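Local atomic coordinates of Oxidored_FMN domain-containing protein ([Pseudomonas] geniculata N1, PDB entry 6L6J), a protein that probably oxidises the amine 6-hydroxypseudooxynicotine, using a bound flavin mononucleotide and a [4Fe-4S] cluster. Residues A107-P112 with L178-D183; P128-N133 with V260-W265; E402-L407 with Y412-A417; S640-G645 with R661-R666. All coordinates share one frame; numbering follows the deposited sequence.

Contact 1 (A107-P112 with L178-D183)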
# COMPACT_ATOMS: atom_id res chain seq x y z
N ALA A 107 -19.76 0.09 -9.56
CA ALA A 107 -19.21 1.13 -8.67
C ALA A 107 -20.32 2.06 -8.18
O ALA A 107 -20.05 2.89 -7.31
CB ALA A 107 -18.11 1.88 -9.40
N GLY A 108 -21.54 1.94 -8.71
CA GLY A 108 -22.64 2.88 -8.41
C GLY A 108 -22.14 4.33 -8.38
O GLY A 108 -21.65 4.81 -9.41
N ALA A 109 -22.24 4.98 -7.22
CA ALA A 109 -22.00 6.43 -7.03
C ALA A 109 -20.61 6.65 -6.42
O ALA A 109 -20.49 7.51 -5.53
CB ALA A 109 -23.10 6.99 -6.16
N SER A 110 -19.62 5.89 -6.88
CA SER A 110 -18.21 5.91 -6.40
C SER A 110 -17.24 6.24 -7.55
O SER A 110 -16.04 6.42 -7.26
CB SER A 110 -17.86 4.59 -5.81
OG SER A 110 -17.46 3.67 -6.83
N GLY A 111 -17.73 6.28 -8.79
CA GLY A 111 -16.91 6.58 -9.98
C GLY A 111 -17.68 7.40 -11.02
O GLY A 111 -18.91 7.39 -11.03
N PRO A 112 -16.96 8.09 -11.94
CA PRO A 112 -17.60 9.00 -12.90
C PRO A 112 -17.99 8.37 -14.24
O PRO A 112 -18.59 9.06 -15.02
CB PRO A 112 -16.46 10.02 -13.07
CG PRO A 112 -15.22 9.16 -13.13
CD PRO A 112 -15.49 8.06 -12.12
N LEU A 178 -24.52 -1.70 -4.55
CA LEU A 178 -25.26 -2.54 -3.58
C LEU A 178 -25.16 -1.88 -2.20
O LEU A 178 -26.18 -1.80 -1.52
CB LEU A 178 -24.71 -3.97 -3.59
CG LEU A 178 -24.68 -4.68 -4.94
CD1 LEU A 178 -24.11 -6.08 -4.79
CD2 LEU A 178 -26.07 -4.77 -5.59
N GLN A 179 -23.96 -1.43 -1.81
CA GLN A 179 -23.72 -0.72 -0.51
C GLN A 179 -24.50 0.59 -0.53
O GLN A 179 -25.14 0.90 0.47
CB GLN A 179 -22.23 -0.49 -0.25
CG GLN A 179 -21.96 -0.04 1.18
CD GLN A 179 -20.50 0.09 1.56
OE1 GLN A 179 -19.60 -0.52 0.97
NE2 GLN A 179 -20.26 0.90 2.59
N ASP A 180 -24.48 1.32 -1.66
CA ASP A 180 -25.27 2.56 -1.86
C ASP A 180 -26.75 2.25 -1.61
O ASP A 180 -27.41 3.03 -0.91
CB ASP A 180 -25.04 3.17 -3.24
CG ASP A 180 -23.63 3.73 -3.46
OD1 ASP A 180 -22.90 3.95 -2.44
OD2 ASP A 180 -23.25 3.92 -4.66
N PHE A 181 -27.27 1.13 -2.09
CA PHE A 181 -28.69 0.76 -1.86
C PHE A 181 -28.90 0.46 -0.38
O PHE A 181 -29.88 0.97 0.20
CB PHE A 181 -29.12 -0.35 -2.82
CG PHE A 181 -29.72 0.15 -4.11
CD1 PHE A 181 -28.92 0.63 -5.12
CD2 PHE A 181 -31.10 0.13 -4.30
CE1 PHE A 181 -29.48 1.06 -6.32
CE2 PHE A 181 -31.65 0.57 -5.49
CZ PHE A 181 -30.84 1.04 -6.50
N LEU A 182 -28.00 -0.29 0.25
CA LEU A 182 -28.03 -0.60 1.71
C LEU A 182 -28.08 0.65 2.60
O LEU A 182 -28.71 0.59 3.66
CB LEU A 182 -26.75 -1.35 2.07
CG LEU A 182 -26.89 -2.84 2.27
CD1 LEU A 182 -25.58 -3.37 2.84
CD2 LEU A 182 -28.08 -3.16 3.17
N ASP A 183 -27.31 1.69 2.24
CA ASP A 183 -26.95 2.85 3.10
C ASP A 183 -28.10 3.86 3.11
O ASP A 183 -28.37 4.44 2.02
CB ASP A 183 -25.65 3.49 2.60
CG ASP A 183 -24.99 4.44 3.59
OD1 ASP A 183 -25.71 4.93 4.49
OD2 ASP A 183 -23.75 4.69 3.44
O HOH W 1 -20.66 3.41 -4.12
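Asp180 extends its carboxylate across to the backbone turn at Ala109, where OD2 takes the amide hydrogen and lies against the methyl group of the same residue. The contact belongs to the TIM barrel that holds FMN: residues 107-112 form part of the loop after strand 99-105, and Asp180 sits on helix 177-182, shortly after the neighbouring strand 166-171. The bond from Ala109 N to Asp180 OD2 is 2.9 Å long and nearly straight, 163° at the hydrogen, and it meets the oxygen almost in line with the C-O bond. Ala109 CB lies 3.4 Å from Asp180 OD2, and so small a side chain lets the carboxylate come close to the amide. Gly108 suits its place for a similar reason, since any CB there would point at OD2; its positive phi is also easiest without a side chain. Asp180 CG is anti to its carbonyl carbon (chi1 -67°), which carries the carboxylate from the helix toward the loop. Its other oxygen, OD1, is hydrogen-bonded to NE2 of His129, so two loops are tied to one buried acid. A water 2.7 Å from Asp180 OD2 adds a weak bond. Within the loop, Ser110 folds back on the turn and also bonds His69; its OG donates to Ala107 O at 2.7 Å, tilted 17° from the carbonyl plane.

Contact 2 (P128-N133 with V260-W265). With FMN (flavin mononucleotide), chain B.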
# COMPACT_ATOMS: atom_id res chain seq x y z
N PRO A 128 -20.61 11.68 -7.48
CA PRO A 128 -19.82 10.55 -6.98
C PRO A 128 -19.07 10.81 -5.65
O PRO A 128 -18.60 11.88 -5.42
CB PRO A 128 -18.79 10.36 -8.10
CG PRO A 128 -19.47 10.87 -9.34
CD PRO A 128 -20.33 12.02 -8.88
N HIS A 129 -18.92 9.79 -4.81
CA HIS A 129 -18.31 9.92 -3.46
C HIS A 129 -16.88 10.47 -3.58
O HIS A 129 -16.57 11.43 -2.84
CB HIS A 129 -18.36 8.61 -2.67
CG HIS A 129 -19.63 7.82 -2.79
ND1 HIS A 129 -20.91 8.39 -2.69
CD2 HIS A 129 -19.82 6.48 -2.96
CE1 HIS A 129 -21.81 7.43 -2.81
NE2 HIS A 129 -21.17 6.25 -2.99
N TYR A 130 -16.03 9.94 -4.45
CA TYR A 130 -14.57 10.25 -4.42
C TYR A 130 -14.10 11.04 -5.66
O TYR A 130 -12.89 11.02 -5.96
CB TYR A 130 -13.76 8.96 -4.25
CG TYR A 130 -14.23 8.10 -3.11
CD1 TYR A 130 -13.92 8.43 -1.80
CD2 TYR A 130 -15.05 7.01 -3.34
CE1 TYR A 130 -14.38 7.67 -0.73
CE2 TYR A 130 -15.52 6.24 -2.29
CZ TYR A 130 -15.18 6.57 -0.98
OH TYR A 130 -15.65 5.81 0.05
N PHE A 131 -15.01 11.75 -6.34
CA PHE A 131 -14.73 12.42 -7.63
C PHE A 131 -15.38 13.81 -7.66
O PHE A 131 -16.53 13.93 -7.26
CB PHE A 131 -15.18 11.53 -8.80
CG PHE A 131 -14.27 10.35 -9.07
CD1 PHE A 131 -14.45 9.15 -8.41
CD2 PHE A 131 -13.24 10.44 -9.98
CE1 PHE A 131 -13.62 8.07 -8.66
CE2 PHE A 131 -12.40 9.37 -10.23
CZ PHE A 131 -12.59 8.18 -9.56
N ILE A 132 -14.65 14.80 -8.18
CA ILE A 132 -15.14 16.20 -8.39
C ILE A 132 -15.63 16.37 -9.83
O ILE A 132 -16.18 17.43 -10.12
CB ILE A 132 -14.05 17.24 -8.03
CG1 ILE A 132 -12.83 17.12 -8.93
CG2 ILE A 132 -13.68 17.07 -6.54
CD1 ILE A 132 -11.74 18.16 -8.64
N ASN A 133 -15.49 15.35 -10.68
CA ASN A 133 -15.93 15.40 -12.10
C ASN A 133 -17.36 15.92 -12.15
O ASN A 133 -18.18 15.54 -11.32
CB ASN A 133 -15.86 14.03 -12.80
CG ASN A 133 -14.46 13.48 -12.86
OD1 ASN A 133 -13.83 13.26 -11.82
ND2 ASN A 133 -13.94 13.29 -14.06
N VAL A 260 -13.85 -3.98 6.71
CA VAL A 260 -14.47 -2.72 7.23
C VAL A 260 -14.57 -1.70 6.09
O VAL A 260 -13.60 -1.56 5.29
CB VAL A 260 -13.70 -2.17 8.44
CG1 VAL A 260 -13.68 -3.19 9.57
CG2 VAL A 260 -12.28 -1.75 8.08
N SER A 261 -15.70 -1.00 6.00
CA SER A 261 -15.96 -0.01 4.91
C SER A 261 -15.08 1.24 5.08
O SER A 261 -14.81 1.71 6.24
CB SER A 261 -17.41 0.40 4.77
OG SER A 261 -17.58 1.18 3.58
N ASP A 262 -14.72 1.74 3.91
CA ASP A 262 -13.74 2.79 3.57
C ASP A 262 -12.32 2.21 3.58
O ASP A 262 -11.91 1.60 4.57
CB ASP A 262 -13.90 4.05 4.41
CG ASP A 262 -13.37 5.28 3.68
OD1 ASP A 262 -13.85 5.56 2.56
OD2 ASP A 262 -12.45 5.93 4.22
N TRP A 263 -11.63 2.41 2.45
CA TRP A 263 -10.29 1.87 2.14
C TRP A 263 -9.29 2.28 3.23
O TRP A 263 -8.42 1.47 3.56
CB TRP A 263 -9.90 2.33 0.73
CG TRP A 263 -8.81 1.52 0.08
CD1 TRP A 263 -8.18 0.42 0.57
CD2 TRP A 263 -8.24 1.77 -1.22
NE1 TRP A 263 -7.22 -0.02 -0.32
CE2 TRP A 263 -7.23 0.80 -1.41
CE3 TRP A 263 -8.46 2.73 -2.22
CZ2 TRP A 263 -6.47 0.76 -2.58
CZ3 TRP A 263 -7.70 2.68 -3.38
CH2 TRP A 263 -6.71 1.71 -3.55
N ALA A 264 -9.43 3.49 3.79
CA ALA A 264 -8.47 4.11 4.74
C ALA A 264 -8.50 3.35 6.06
O ALA A 264 -7.49 3.41 6.81
CB ALA A 264 -8.81 5.57 4.94
N TRP A 265 -9.63 2.67 6.33
CA TRP A 265 -9.86 1.80 7.51
C TRP A 265 -9.62 0.31 7.18
O TRP A 265 -9.30 -0.47 8.11
CB TRP A 265 -11.27 2.05 8.04
CG TRP A 265 -11.55 3.48 8.37
CD1 TRP A 265 -12.12 4.43 7.56
CD2 TRP A 265 -11.28 4.14 9.62
NE1 TRP A 265 -12.21 5.63 8.21
CE2 TRP A 265 -11.72 5.48 9.49
CE3 TRP A 265 -10.70 3.74 10.82
CZ2 TRP A 265 -11.60 6.40 10.52
CZ3 TRP A 265 -10.58 4.65 11.84
CH2 TRP A 265 -11.04 5.97 11.70
N1 FMN B . -10.18 -4.30 -2.10
C2 FMN B . -11.19 -4.53 -3.01
O2 FMN B . -12.23 -5.04 -2.59
N3 FMN B . -11.10 -4.29 -4.32
C4 FMN B . -9.98 -3.77 -4.85
O4 FMN B . -9.90 -3.54 -6.06
C4A FMN B . -8.84 -3.45 -3.95
N5 FMN B . -7.69 -2.92 -4.42
C5A FMN B . -6.66 -2.72 -3.56
C6 FMN B . -5.44 -2.25 -4.05
C7 FMN B . -4.39 -2.07 -3.18
C7M FMN B . -3.13 -1.51 -3.70
C8 FMN B . -4.52 -2.41 -1.75
C8M FMN B . -3.40 -2.19 -0.78
C9 FMN B . -5.71 -2.88 -1.25
C9A FMN B . -6.79 -3.07 -2.10
N10 FMN B . -8.00 -3.59 -1.62
C10 FMN B . -9.02 -3.79 -2.52
C1' FMN B . -8.21 -3.95 -0.18
C2' FMN B . -7.61 -5.32 0.12
O2' FMN B . -8.38 -6.27 -0.60
C3' FMN B . -7.65 -5.66 1.57
O3' FMN B . -9.01 -5.78 1.99
C4' FMN B . -6.93 -4.66 2.48
O4' FMN B . -5.66 -4.28 1.89
C5' FMN B . -6.74 -5.22 3.88
O5' FMN B . -5.92 -6.38 3.79
P FMN B . -4.32 -6.28 4.01
O1P FMN B . -4.13 -5.83 5.43
O2P FMN B . -3.88 -7.69 3.73
O3P FMN B . -3.84 -5.28 2.98
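The ring of Tyr130 and the carboxylate of Asp262 approach with their planes 24° apart, meeting through the phenol oxygen and not by stacking. One face of the Tyr130 ring is lined by His129 CB, 3.7 Å above the plane and shifted toward the rim. At the edge of the Trp265 ring, in its plane, lies Asp262 CB. Trp263 turns the edge of its indole to the flavin, standing steeply over the benzenoid end of the isoalloxazine: NE1 of Trp263 is 3.4 Å from FMN C9, and CZ2 of Trp263 is 3.5 Å from FMN C6. Replacing Trp263 by an alanine would probably leave this part of the flavin without the indole edge that packs on it and open a gap beside the cofactor.

A single hydrogen bond joins the two segments. Tyr130 OH donates to Asp262 OD1 at 3.1 Å, nearly in line with the C-O bond, and the same hydroxyl also bonds Asn174 ND2. A tyrosine suits this place because its long rigid ring spans the distance from the type I turn 128-131 and still ends in a donor. Asp262 holds CG anti to its backbone N (chi1 -154°), which swings the acid toward the phenol; the residue stands at the N-cap position of helix 263-266, but its side chain makes no capping bond.

Asp262 links barrel strand 255-261 to the short helix 263-266; Trp263 packs on helix 349-355, which carries cluster ligand Cys350, and Trp265 meets His569 of helix 567-577 edge-to-face.

Contact 3 (E402-L407 with Y412-A417)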
# COMPACT_ATOMS: atom_id res chain seq x y z
N GLU A 402 19.76 -3.07 -0.23
CA GLU A 402 18.98 -3.77 -1.29
C GLU A 402 19.94 -4.20 -2.41
O GLU A 402 19.79 -5.28 -2.91
CB GLU A 402 17.84 -2.88 -1.77
CG GLU A 402 17.06 -3.47 -2.92
CD GLU A 402 16.68 -4.92 -2.75
OE1 GLU A 402 16.31 -5.30 -1.63
OE2 GLU A 402 16.74 -5.67 -3.73
N ALA A 403 20.89 -3.34 -2.78
CA ALA A 403 21.95 -3.64 -3.79
C ALA A 403 22.80 -4.84 -3.32
O ALA A 403 22.91 -5.82 -4.09
CB ALA A 403 22.80 -2.41 -4.01
N ALA A 404 23.37 -4.75 -2.10
CA ALA A 404 24.19 -5.80 -1.45
C ALA A 404 23.40 -7.10 -1.45
O ALA A 404 23.87 -8.07 -2.06
CB ALA A 404 24.58 -5.40 -0.06
N HIS A 405 22.21 -7.09 -0.85
CA HIS A 405 21.30 -8.26 -0.84
C HIS A 405 21.21 -8.84 -2.25
O HIS A 405 21.49 -10.05 -2.38
CB HIS A 405 19.94 -7.89 -0.26
CG HIS A 405 19.06 -9.06 -0.00
ND1 HIS A 405 19.56 -10.32 0.22
CD2 HIS A 405 17.72 -9.17 0.08
CE1 HIS A 405 18.56 -11.16 0.42
NE2 HIS A 405 17.41 -10.47 0.34
N THR A 406 20.88 -8.03 -3.25
CA THR A 406 20.59 -8.49 -4.64
C THR A 406 21.84 -9.11 -5.26
O THR A 406 21.76 -10.25 -5.76
CB THR A 406 20.01 -7.36 -5.51
OG1 THR A 406 18.83 -6.86 -4.88
CG2 THR A 406 19.67 -7.83 -6.90
N LEU A 407 22.97 -8.41 -5.20
CA LEU A 407 24.28 -8.91 -5.70
C LEU A 407 24.66 -10.20 -4.95
O LEU A 407 24.99 -11.20 -5.61
CB LEU A 407 25.33 -7.80 -5.53
CG LEU A 407 25.07 -6.53 -6.33
CD1 LEU A 407 25.96 -5.40 -5.85
CD2 LEU A 407 25.26 -6.77 -7.82
N TYR A 412 27.72 -12.89 -6.29
CA TYR A 412 28.92 -12.00 -6.31
C TYR A 412 29.57 -11.96 -4.92
O TYR A 412 28.88 -12.24 -3.92
CB TYR A 412 28.59 -10.57 -6.74
CG TYR A 412 28.18 -10.42 -8.18
CD1 TYR A 412 29.12 -10.27 -9.18
CD2 TYR A 412 26.85 -10.47 -8.56
CE1 TYR A 412 28.76 -10.16 -10.52
CE2 TYR A 412 26.46 -10.36 -9.88
CZ TYR A 412 27.42 -10.21 -10.87
OH TYR A 412 27.04 -10.10 -12.18
N GLN A 413 30.85 -11.59 -4.88
CA GLN A 413 31.58 -11.26 -3.62
C GLN A 413 31.21 -9.81 -3.27
O GLN A 413 31.49 -8.94 -4.10
CB GLN A 413 33.10 -11.44 -3.78
CG GLN A 413 33.51 -12.81 -4.30
CD GLN A 413 32.97 -13.93 -3.45
OE1 GLN A 413 32.94 -13.86 -2.23
NE2 GLN A 413 32.51 -14.99 -4.10
N VAL A 414 30.58 -9.58 -2.12
CA VAL A 414 29.96 -8.26 -1.76
C VAL A 414 30.51 -7.78 -0.42
O VAL A 414 30.27 -8.44 0.58
CB VAL A 414 28.43 -8.36 -1.72
CG1 VAL A 414 27.79 -7.08 -1.18
CG2 VAL A 414 27.85 -8.73 -3.08
N SER A 415 31.17 -6.63 -0.41
CA SER A 415 31.48 -5.86 0.82
C SER A 415 30.54 -4.65 0.91
O SER A 415 30.27 -4.03 -0.14
CB SER A 415 32.93 -5.47 0.86
OG SER A 415 33.71 -6.62 1.12
N ILE A 416 30.03 -4.37 2.11
CA ILE A 416 29.22 -3.15 2.41
C ILE A 416 29.77 -2.45 3.66
O ILE A 416 30.04 -3.14 4.67
CB ILE A 416 27.72 -3.52 2.54
CG1 ILE A 416 26.87 -2.32 2.92
CG2 ILE A 416 27.53 -4.68 3.50
CD1 ILE A 416 25.40 -2.45 2.56
N ALA A 417 29.97 -1.14 3.57
CA ALA A 417 30.50 -0.26 4.64
C ALA A 417 29.45 0.81 4.99
O ALA A 417 28.75 1.27 4.08
CB ALA A 417 31.79 0.37 4.19
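Val414 presents its two methyls to the helix, one to each of two residues: CG1 lies 3.8 Å from Ala404 CB, and CG2 lies 3.6 Å from Leu407 CB. With CG1 anti to the backbone N (chi1 172°), both branches face the helix. Ile416 adds the end of its longer branch, CD1, which stops 4.0 Å from Ala404 CB; an alanine is small enough to receive both neighbours. Leu407 CD2 touches the ring of Tyr412 at CD2, 4.1 Å away. With a serine in place of Val414, Ala404 and Leu407 would probably face a gap and a poorly matched hydroxyl in this buried layer.

These contacts close the first beta-alpha-beta crossover of the Rossmann-like domain, in which helix 398-410 connects strand 390-394 to strand 413-417. The axes of the two segments pass 8.5 Å apart and run nearly antiparallel, at 163°.

The polar contact lies at the turn between them. Tyr412 N donates to Leu407 O at 3.3 Å, bent to 145° and reaching the oxygen from above the carbonyl plane. That oxygen also sits at the edge of the Tyr412 ring, in its plane, while the phenol OH bonds His385 ND1.

Contact 4 (S640-G645 with R661-R666)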
# COMPACT_ATOMS: atom_id res chain seq x y z
N SER A 640 34.75 1.34 -12.83
CA SER A 640 33.29 1.13 -12.66
C SER A 640 32.83 1.75 -11.33
O SER A 640 33.21 1.23 -10.27
CB SER A 640 32.96 -0.34 -12.74
OG SER A 640 31.71 -0.57 -13.39
N VAL A 641 32.06 2.84 -11.40
CA VAL A 641 31.43 3.52 -10.23
C VAL A 641 30.04 4.06 -10.63
O VAL A 641 29.96 4.80 -11.61
CB VAL A 641 32.31 4.67 -9.71
CG1 VAL A 641 31.64 5.40 -8.55
CG2 VAL A 641 33.69 4.18 -9.30
N GLU A 642 29.01 3.73 -9.85
CA GLU A 642 27.64 4.29 -10.01
C GLU A 642 27.13 4.78 -8.64
O GLU A 642 27.68 4.34 -7.62
CB GLU A 642 26.72 3.26 -10.67
CG GLU A 642 26.04 2.31 -9.71
CD GLU A 642 25.15 1.27 -10.38
OE1 GLU A 642 25.51 0.07 -10.33
OE2 GLU A 642 24.09 1.67 -10.93
N ARG A 643 26.16 5.71 -8.64
CA ARG A 643 25.46 6.19 -7.42
C ARG A 643 23.98 5.75 -7.51
O ARG A 643 23.47 5.56 -8.65
CB ARG A 643 25.67 7.70 -7.27
CG ARG A 643 24.92 8.58 -8.27
CD ARG A 643 25.50 9.99 -8.44
NE ARG A 643 24.50 11.03 -8.38
CZ ARG A 643 24.73 12.33 -8.55
NH1 ARG A 643 25.93 12.78 -8.84
NH2 ARG A 643 23.74 13.20 -8.44
N ILE A 644 23.34 5.52 -6.36
CA ILE A 644 21.92 5.03 -6.27
C ILE A 644 21.25 5.57 -5.01
O ILE A 644 21.95 5.85 -4.02
CB ILE A 644 21.87 3.50 -6.27
CG1 ILE A 644 22.79 2.92 -5.21
CG2 ILE A 644 22.17 2.94 -7.65
CD1 ILE A 644 22.34 1.56 -4.70
N GLY A 645 19.93 5.75 -5.06
CA GLY A 645 19.10 6.17 -3.92
C GLY A 645 19.14 7.67 -3.69
O GLY A 645 19.28 8.44 -4.67
N ARG A 661 17.70 -2.60 -6.17
CA ARG A 661 17.36 -3.79 -6.99
C ARG A 661 17.90 -3.58 -8.41
O ARG A 661 18.56 -4.51 -8.92
CB ARG A 661 15.85 -4.03 -7.03
CG ARG A 661 15.46 -5.33 -7.73
CD ARG A 661 15.89 -6.58 -6.97
NE ARG A 661 14.74 -7.40 -6.61
CZ ARG A 661 14.36 -7.72 -5.37
NH1 ARG A 661 15.05 -7.29 -4.33
NH2 ARG A 661 13.27 -8.47 -5.19
N LYS A 662 17.65 -2.41 -9.00
CA LYS A 662 18.04 -2.08 -10.40
C LYS A 662 19.56 -2.26 -10.55
O LYS A 662 19.98 -3.05 -11.42
CB LYS A 662 17.61 -0.67 -10.79
CG LYS A 662 17.77 -0.33 -12.26
CD LYS A 662 17.09 0.99 -12.61
CE LYS A 662 17.56 1.63 -13.90
NZ LYS A 662 17.31 3.09 -13.88
N ALA A 663 20.34 -1.62 -9.68
CA ALA A 663 21.82 -1.78 -9.66
C ALA A 663 22.15 -3.27 -9.58
O ALA A 663 22.92 -3.75 -10.43
CB ALA A 663 22.41 -0.99 -8.52
N GLY A 664 21.57 -3.99 -8.62
CA GLY A 664 21.82 -5.42 -8.37
C GLY A 664 21.57 -6.31 -9.59
O GLY A 664 22.30 -7.30 -9.76
N MET A 665 20.56 -5.99 -10.39
CA MET A 665 20.16 -6.82 -11.57
C MET A 665 20.96 -6.39 -12.82
O MET A 665 21.24 -7.25 -13.64
CB MET A 665 18.66 -6.68 -11.85
CG MET A 665 17.78 -7.11 -10.70
SD MET A 665 17.71 -8.91 -10.44
CE MET A 665 16.98 -9.43 -11.99
N ARG A 666 21.28 -5.10 -12.96
CA ARG A 666 21.90 -4.54 -14.18
C ARG A 666 23.41 -4.84 -14.20
O ARG A 666 23.96 -4.86 -15.30
CB ARG A 666 21.66 -3.03 -14.33
CG ARG A 666 20.19 -2.64 -14.43
CD ARG A 666 19.41 -3.21 -15.60
NE ARG A 666 17.95 -3.15 -15.38
CZ ARG A 666 17.13 -4.20 -15.14
NH1 ARG A 666 17.58 -5.45 -15.10
NH2 ARG A 666 15.84 -3.98 -14.97
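Glu642 points its CB toward helix 653-666, and the rest of the side chain carries the acid across to Ala663. CG sits between the backbone N and the carbonyl carbon (chi1 88°), and from there the chain continues extended, with CD anti to CA (chi2 -179°). CD ends up 4.0 Å from Ala663 CB. Both carboxylate oxygens lie close to that methyl: OE1 of Glu642 is 3.7 Å from Ala663 CB, and OE2 of Glu642 is 4.0 Å from it. Beyond the helix contact, OE1 is hydrogen-bonded to NE2 of His476, at the start of the adjacent strand 476-479.

Two residues further along, Ile644 meets the same methyl through its shorter branch, CG2 of Ile644 lying 4.0 Å from Ala663 CB. Its CG1 branch leaves in another direction, and the residue also packs on Ile478 and on Ala403 of helix 398-410. Ala663 is therefore shared by one polar and one apolar neighbour, and a small residue suits a helix face that has to lie close to the strand.

The strand, 641-643, is an outermost one of the five-stranded parallel sheet in the Rossmann-like domain, and helix 653-666 packs against it. Just past Ile644 the chain turns at Gly645, which touches ADP; its positive phi (81°) is readily adopted without a side chain.

No hydrogen bond joins the two segments, so the contact between them is one of packing: the acid meets the helix through van der Waals contact with a methyl, while OE1 has a hydrogen-bond partner in His476.

Overall arrangement
The contacts form two pairs far apart on opposite sides of the chain's centre. Contacts 1 and 2 belong to the FMN barrel and touch directly, through Ala109 O with His129 N and Gln179 NE2 with Ser261 OG. Contacts 3 and 4 both reach the Rossmann-type sheet near ADP; their helices meet through the packing of Thr406 on Gly664, beside a salt bridge of Glu402 with Arg661 that is modelled unusually short. Contacts 1 and 3 are wholly buried, whereas contact 2 includes the partly exposed Tyr130 and contact 4 the partly exposed Glu642. Around the barrel, single acid-centred hydrogen bonds join the segments; between sheet and helices, methyl packing dominates.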